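Local atomic coordinates of alpha-catenin-like protein hmp-1 (Caenorhabditis elegans, PDB entry 5H5M), a protein that links the cadherin-catenin complex of adherens junctions to actin filaments, and is required for cell migration and cell shape changes during body enclosure and elongation. Residues 110-122 and 234-247. Residues are numbered along the deposited sequence; the frame is centred on the assembly and turned at random.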
loop_
_atom_site.group_PDB
_atom_site.type_symbol
_atom_site.label_atom_id
_atom_site.label_comp_id
_atom_site.label_asym_id
_atom_site.label_seq_id
_atom_site.Cartn_x
_atom_site.Cartn_y
_atom_site.Cartn_z
ATOM N N HIS A 110 -4.168 -11.299 5.137
ATOM C CA HIS A 110 -2.749 -11.214 4.795
ATOM C C HIS A 110 -2.522 -10.768 3.350
ATOM O O HIS A 110 -1.645 -9.948 3.077
ATOM C CB HIS A 110 -2.070 -12.564 5.028
ATOM C CG HIS A 110 -1.925 -12.926 6.473
ATOM N ND1 HIS A 110 -2.034 -14.220 6.932
ATOM C CD2 HIS A 110 -1.669 -12.159 7.560
ATOM C CE1 HIS A 110 -1.859 -14.236 8.243
ATOM N NE2 HIS A 110 -1.634 -13.000 8.647
ATOM N N LEU A 111 -3.315 -11.310 2.432
ATOM C CA LEU A 111 -3.190 -10.980 1.016
ATOM C C LEU A 111 -3.585 -9.531 0.754
ATOM O O LEU A 111 -2.887 -8.812 0.032
ATOM C CB LEU A 111 -4.047 -11.920 0.163
ATOM C CG LEU A 111 -3.670 -13.404 0.179
ATOM C CD1 LEU A 111 -4.804 -14.248 -0.377
ATOM C CD2 LEU A 111 -2.381 -13.648 -0.601
ATOM N N ARG A 112 -4.708 -9.110 1.336
ATOM C CA ARG A 112 -5.194 -7.746 1.162
ATOM C C ARG A 112 -4.144 -6.749 1.631
ATOM O O ARG A 112 -3.883 -5.750 0.965
ATOM C CB ARG A 112 -6.509 -7.518 1.923
ATOM C CG ARG A 112 -7.704 -8.312 1.404
ATOM C CD ARG A 112 -8.082 -7.955 -0.030
ATOM N NE ARG A 112 -9.176 -6.987 -0.089
ATOM C CZ ARG A 112 -9.009 -5.679 -0.252
ATOM N NH1 ARG A 112 -7.787 -5.176 -0.381
ATOM N NH2 ARG A 112 -10.064 -4.873 -0.289
ATOM N N ARG A 113 -3.531 -7.039 2.775
ATOM C CA ARG A 113 -2.569 -6.123 3.373
ATOM C C ARG A 113 -1.220 -6.186 2.666
ATOM O O ARG A 113 -0.411 -5.262 2.775
ATOM C CB ARG A 113 -2.414 -6.415 4.868
ATOM C CG ARG A 113 -3.647 -6.025 5.671
ATOM C CD ARG A 113 -3.443 -6.171 7.169
ATOM N NE ARG A 113 -4.629 -5.735 7.906
ATOM C CZ ARG A 113 -4.681 -5.593 9.226
ATOM N NH1 ARG A 113 -3.612 -5.851 9.966
ATOM N NH2 ARG A 113 -5.805 -5.193 9.808
ATOM N N ALA A 114 -0.982 -7.275 1.937
ATOM C CA ALA A 114 0.201 -7.365 1.091
ATOM C C ALA A 114 0.064 -6.379 -0.064
ATOM O O ALA A 114 1.033 -5.736 -0.468
ATOM C CB ALA A 114 0.394 -8.787 0.571
ATOM N N ILE A 115 -1.151 -6.269 -0.592
ATOM C CA ILE A 115 -1.441 -5.305 -1.646
ATOM C C ILE A 115 -1.372 -3.880 -1.086
ATOM O O ILE A 115 -0.838 -2.974 -1.728
ATOM C CB ILE A 115 -2.825 -5.578 -2.295
ATOM C CG1 ILE A 115 -2.667 -6.432 -3.559
ATOM C CG2 ILE A 115 -3.535 -4.285 -2.655
ATOM C CD1 ILE A 115 -1.955 -7.757 -3.349
ATOM N N VAL A 116 -1.890 -3.691 0.123
ATOM C CA VAL A 116 -1.851 -2.378 0.762
ATOM C C VAL A 116 -0.407 -1.964 1.060
ATOM O O VAL A 116 -0.076 -0.779 0.997
ATOM C CB VAL A 116 -2.694 -2.354 2.051
ATOM C CG1 VAL A 116 -2.601 -1.003 2.734
ATOM C CG2 VAL A 116 -4.143 -2.672 1.726
ATOM N N ASP A 117 0.453 -2.940 1.357
ATOM C CA ASP A 117 1.891 -2.686 1.481
ATOM C C ASP A 117 2.430 -1.954 0.258
ATOM O O ASP A 117 3.167 -0.975 0.376
ATOM C CB ASP A 117 2.678 -3.988 1.651
ATOM C CG ASP A 117 2.710 -4.477 3.078
ATOM O OD1 ASP A 117 2.767 -5.707 3.267
ATOM O OD2 ASP A 117 2.687 -3.645 4.010
ATOM N N HIS A 118 2.058 -2.457 -0.915
ATOM C CA HIS A 118 2.500 -1.892 -2.179
ATOM C C HIS A 118 1.884 -0.517 -2.422
ATOM O O HIS A 118 2.574 0.409 -2.843
ATOM C CB HIS A 118 2.159 -2.845 -3.329
ATOM C CG HIS A 118 2.959 -4.114 -3.319
ATOM N ND1 HIS A 118 2.723 -5.134 -2.422
ATOM C CD2 HIS A 118 3.995 -4.518 -4.087
ATOM C CE1 HIS A 118 3.582 -6.115 -2.641
ATOM N NE2 HIS A 118 4.365 -5.768 -3.645
ATOM N N ILE A 119 0.589 -0.389 -2.145
ATOM C CA ILE A 119 -0.117 0.880 -2.310
ATOM C C ILE A 119 0.445 1.945 -1.372
ATOM O O ILE A 119 0.598 3.109 -1.754
ATOM C CB ILE A 119 -1.630 0.717 -2.056
ATOM C CG1 ILE A 119 -2.238 -0.227 -3.098
ATOM C CG2 ILE A 119 -2.337 2.066 -2.090
ATOM C CD1 ILE A 119 -3.730 -0.417 -2.959
ATOM N N SER A 120 0.765 1.531 -0.149
ATOM C CA SER A 120 1.342 2.433 0.842
ATOM C C SER A 120 2.666 3.013 0.350
ATOM O O SER A 120 2.884 4.221 0.430
ATOM C CB SER A 120 1.537 1.707 2.178
ATOM O OG SER A 120 2.101 2.560 3.161
ATOM N N ASP A 121 3.540 2.154 -0.171
ATOM C CA ASP A 121 4.843 2.587 -0.677
ATOM C C ASP A 121 4.737 3.416 -1.957
ATOM O O ASP A 121 5.334 4.486 -2.066
ATOM C CB ASP A 121 5.752 1.379 -0.943
ATOM C CG ASP A 121 6.155 0.651 0.329
ATOM O OD1 ASP A 121 6.092 1.261 1.416
ATOM O OD2 ASP A 121 6.545 -0.534 0.238
ATOM N N ALA A 122 3.974 2.915 -2.921
ATOM C CA ALA A 122 3.989 3.466 -4.272
ATOM C C ALA A 122 3.304 4.824 -4.388
ATOM O O ALA A 122 3.651 5.622 -5.257
ATOM C CB ALA A 122 3.349 2.480 -5.239
ATOM N N ILE A 234 -11.161 0.327 -3.726
ATOM C CA ILE A 234 -11.104 -1.128 -3.618
ATOM C C ILE A 234 -10.200 -1.526 -2.453
ATOM O O ILE A 234 -9.724 -2.659 -2.372
ATOM C CB ILE A 234 -10.604 -1.794 -4.921
ATOM C CG1 ILE A 234 -9.155 -1.405 -5.220
ATOM C CG2 ILE A 234 -11.507 -1.434 -6.095
ATOM C CD1 ILE A 234 -8.483 -2.332 -6.221
ATOM N N THR A 235 -9.979 -0.575 -1.552
ATOM C CA THR A 235 -9.143 -0.781 -0.377
ATOM C C THR A 235 -9.944 -0.486 0.889
ATOM O O THR A 235 -10.583 0.562 0.999
ATOM C CB THR A 235 -7.880 0.118 -0.413
ATOM O OG1 THR A 235 -7.089 -0.203 -1.566
ATOM C CG2 THR A 235 -7.041 -0.069 0.846
ATOM N N THR A 236 -9.919 -1.413 1.841
ATOM C CA THR A 236 -10.611 -1.192 3.101
ATOM C C THR A 236 -9.794 -0.232 3.954
ATOM O O THR A 236 -8.579 -0.382 4.086
ATOM C CB THR A 236 -10.849 -2.501 3.873
ATOM O OG1 THR A 236 -9.600 -3.008 4.349
ATOM C CG2 THR A 236 -11.504 -3.542 2.974
ATOM N N LEU A 237 -10.471 0.758 4.524
ATOM C CA LEU A 237 -9.822 1.813 5.292
ATOM C C LEU A 237 -8.970 1.281 6.446
ATOM O O LEU A 237 -7.876 1.787 6.694
ATOM C CB LEU A 237 -10.872 2.786 5.831
ATOM C CG LEU A 237 -10.384 3.920 6.736
ATOM C CD1 LEU A 237 -9.336 4.755 6.028
ATOM C CD2 LEU A 237 -11.558 4.787 7.169
ATOM N N ASP A 238 -9.461 0.263 7.143
ATOM C CA ASP A 238 -8.728 -0.256 8.291
ATOM C C ASP A 238 -7.392 -0.873 7.889
ATOM O O ASP A 238 -6.385 -0.667 8.569
ATOM C CB ASP A 238 -9.551 -1.285 9.054
ATOM C CG ASP A 238 -8.865 -1.727 10.331
ATOM O OD1 ASP A 238 -8.280 -2.831 10.343
ATOM O OD2 ASP A 238 -8.886 -0.952 11.314
ATOM N N ASP A 239 -7.390 -1.632 6.797
ATOM C CA ASP A 239 -6.149 -2.172 6.248
ATOM C C ASP A 239 -5.158 -1.052 5.948
ATOM O O ASP A 239 -3.977 -1.138 6.304
ATOM C CB ASP A 239 -6.413 -2.979 4.977
ATOM C CG ASP A 239 -7.102 -4.296 5.255
ATOM O OD1 ASP A 239 -7.012 -4.787 6.398
ATOM O OD2 ASP A 239 -7.726 -4.845 4.323
ATOM N N PHE A 240 -5.643 0.004 5.304
ATOM C CA PHE A 240 -4.756 1.088 4.915
ATOM C C PHE A 240 -4.157 1.783 6.132
ATOM O O PHE A 240 -2.972 2.095 6.144
ATOM C CB PHE A 240 -5.475 2.111 4.039
ATOM C CG PHE A 240 -4.562 3.178 3.511
ATOM C CD1 PHE A 240 -3.738 2.923 2.427
ATOM C CD2 PHE A 240 -4.503 4.425 4.114
ATOM C CE1 PHE A 240 -2.883 3.894 1.943
ATOM C CE2 PHE A 240 -3.653 5.402 3.633
ATOM C CZ PHE A 240 -2.839 5.135 2.548
ATOM N N LEU A 241 -4.973 2.010 7.156
ATOM C CA LEU A 241 -4.506 2.688 8.356
ATOM C C LEU A 241 -3.581 1.798 9.181
ATOM O O LEU A 241 -2.624 2.283 9.786
ATOM C CB LEU A 241 -5.692 3.147 9.205
ATOM C CG LEU A 241 -6.609 4.187 8.556
ATOM C CD1 LEU A 241 -7.630 4.682 9.556
ATOM C CD2 LEU A 241 -5.810 5.351 7.984
ATOM N N ALA A 242 -3.865 0.497 9.204
ATOM C CA ALA A 242 -3.053 -0.447 9.968
ATOM C C ALA A 242 -1.668 -0.603 9.344
ATOM O O ALA A 242 -0.660 -0.649 10.050
ATOM C CB ALA A 242 -3.751 -1.800 10.063
ATOM N N VAL A 243 -1.628 -0.683 8.018
ATOM C CA VAL A 243 -0.370 -0.779 7.291
ATOM C C VAL A 243 0.389 0.550 7.339
ATOM O O VAL A 243 1.604 0.568 7.536
ATOM C CB VAL A 243 -0.601 -1.203 5.823
ATOM C CG1 VAL A 243 0.660 -1.015 4.997
ATOM C CG2 VAL A 243 -1.076 -2.649 5.756
ATOM N N SER A 244 -0.332 1.657 7.174
ATOM C CA SER A 244 0.274 2.985 7.259
ATOM C C SER A 244 0.979 3.180 8.596
ATOM O O SER A 244 2.115 3.653 8.647
ATOM C CB SER A 244 -0.774 4.084 7.066
ATOM O OG SER A 244 -1.210 4.147 5.721
ATOM N N GLU A 245 0.300 2.800 9.673
ATOM C CA GLU A 245 0.867 2.917 11.010
ATOM C C GLU A 245 2.108 2.039 11.161
ATOM O O GLU A 245 3.115 2.466 11.719
ATOM C CB GLU A 245 -0.180 2.546 12.062
ATOM C CG GLU A 245 0.299 2.650 13.492
ATOM C CD GLU A 245 -0.759 2.208 14.487
ATOM O OE1 GLU A 245 -1.953 2.501 14.259
ATOM O OE2 GLU A 245 -0.396 1.562 15.492
ATOM N N ALA A 246 2.032 0.814 10.651
ATOM C CA ALA A 246 3.153 -0.112 10.725
ATOM C C ALA A 246 4.329 0.374 9.879
ATOM O O ALA A 246 5.486 0.190 10.248
ATOM C CB ALA A 246 2.720 -1.507 10.283
ATOM N N HIS A 247 4.026 0.993 8.743
ATOM C CA HIS A 247 5.067 1.464 7.839
ATOM C C HIS A 247 5.774 2.702 8.394
ATOM O O HIS A 247 6.972 2.883 8.183
ATOM C CB HIS A 247 4.482 1.754 6.457
ATOM C CG HIS A 247 4.256 0.527 5.626
ATOM N ND1 HIS A 247 3.908 0.580 4.297
ATOM C CD2 HIS A 247 4.339 -0.789 5.946
ATOM C CE1 HIS A 247 3.787 -0.653 3.826
ATOM N NE2 HIS A 247 4.040 -1.497 4.807
HETATM O O HOH W 1 -6.746 -2.842 -2.315
HETATM O O HOH W 2 0.899 4.970 4.151
#
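Arg113 runs fully extended from CG to NE (chi2 -174°), which carries its guanidinium across to Asp239 and Asp238, while His247, with CG anti to its carbonyl carbon (chi1 -79°), brings its two ring nitrogens to Asp117 and Ser120. These pairs join helices 92-122 and 237-260 of the alpha-catenin M domain, built of helical bundles of the vinculin family; the axes of segments 110-122 and 237-247 cross at -61° with a closest approach of 9.4 Å. Knobs-into-holes packing sets the centre: Val243 fits among Arg113, Val116, Asp117 and Ser120, and the branched Val116 lays CG1 3.7 Å from Val243 CB and CG2 against the methyl of Thr235. Arg113 is itself a knob among Asp238, Asp239, Ala242 and Val243. Its length suits the edge of the interface: NE donates almost straight to Asp239 OD1 (3.0 Å), arriving from above the carboxylate plane, NH2 makes a longer salt bridge to Asp238, and the small methyl of Ala242 lies against one guanidinium face. A leucine here would probably leave Asp239 OD1 without its straight N-H donor and Asp238 without this salt bridge. Arg112, bent at chi2 and chi3, gives a weak NH2 bond to Ile234 O, and a water donating to that oxygen weakly accepts from Arg112 NH1. At the other end His247 NE2 donates to OD2 of Asp117 (2.7 Å), whose OD1 is salt-bridged to Arg58; His247 ND1 and Ser120 OG share a hydrogen bond of 2.9 Å.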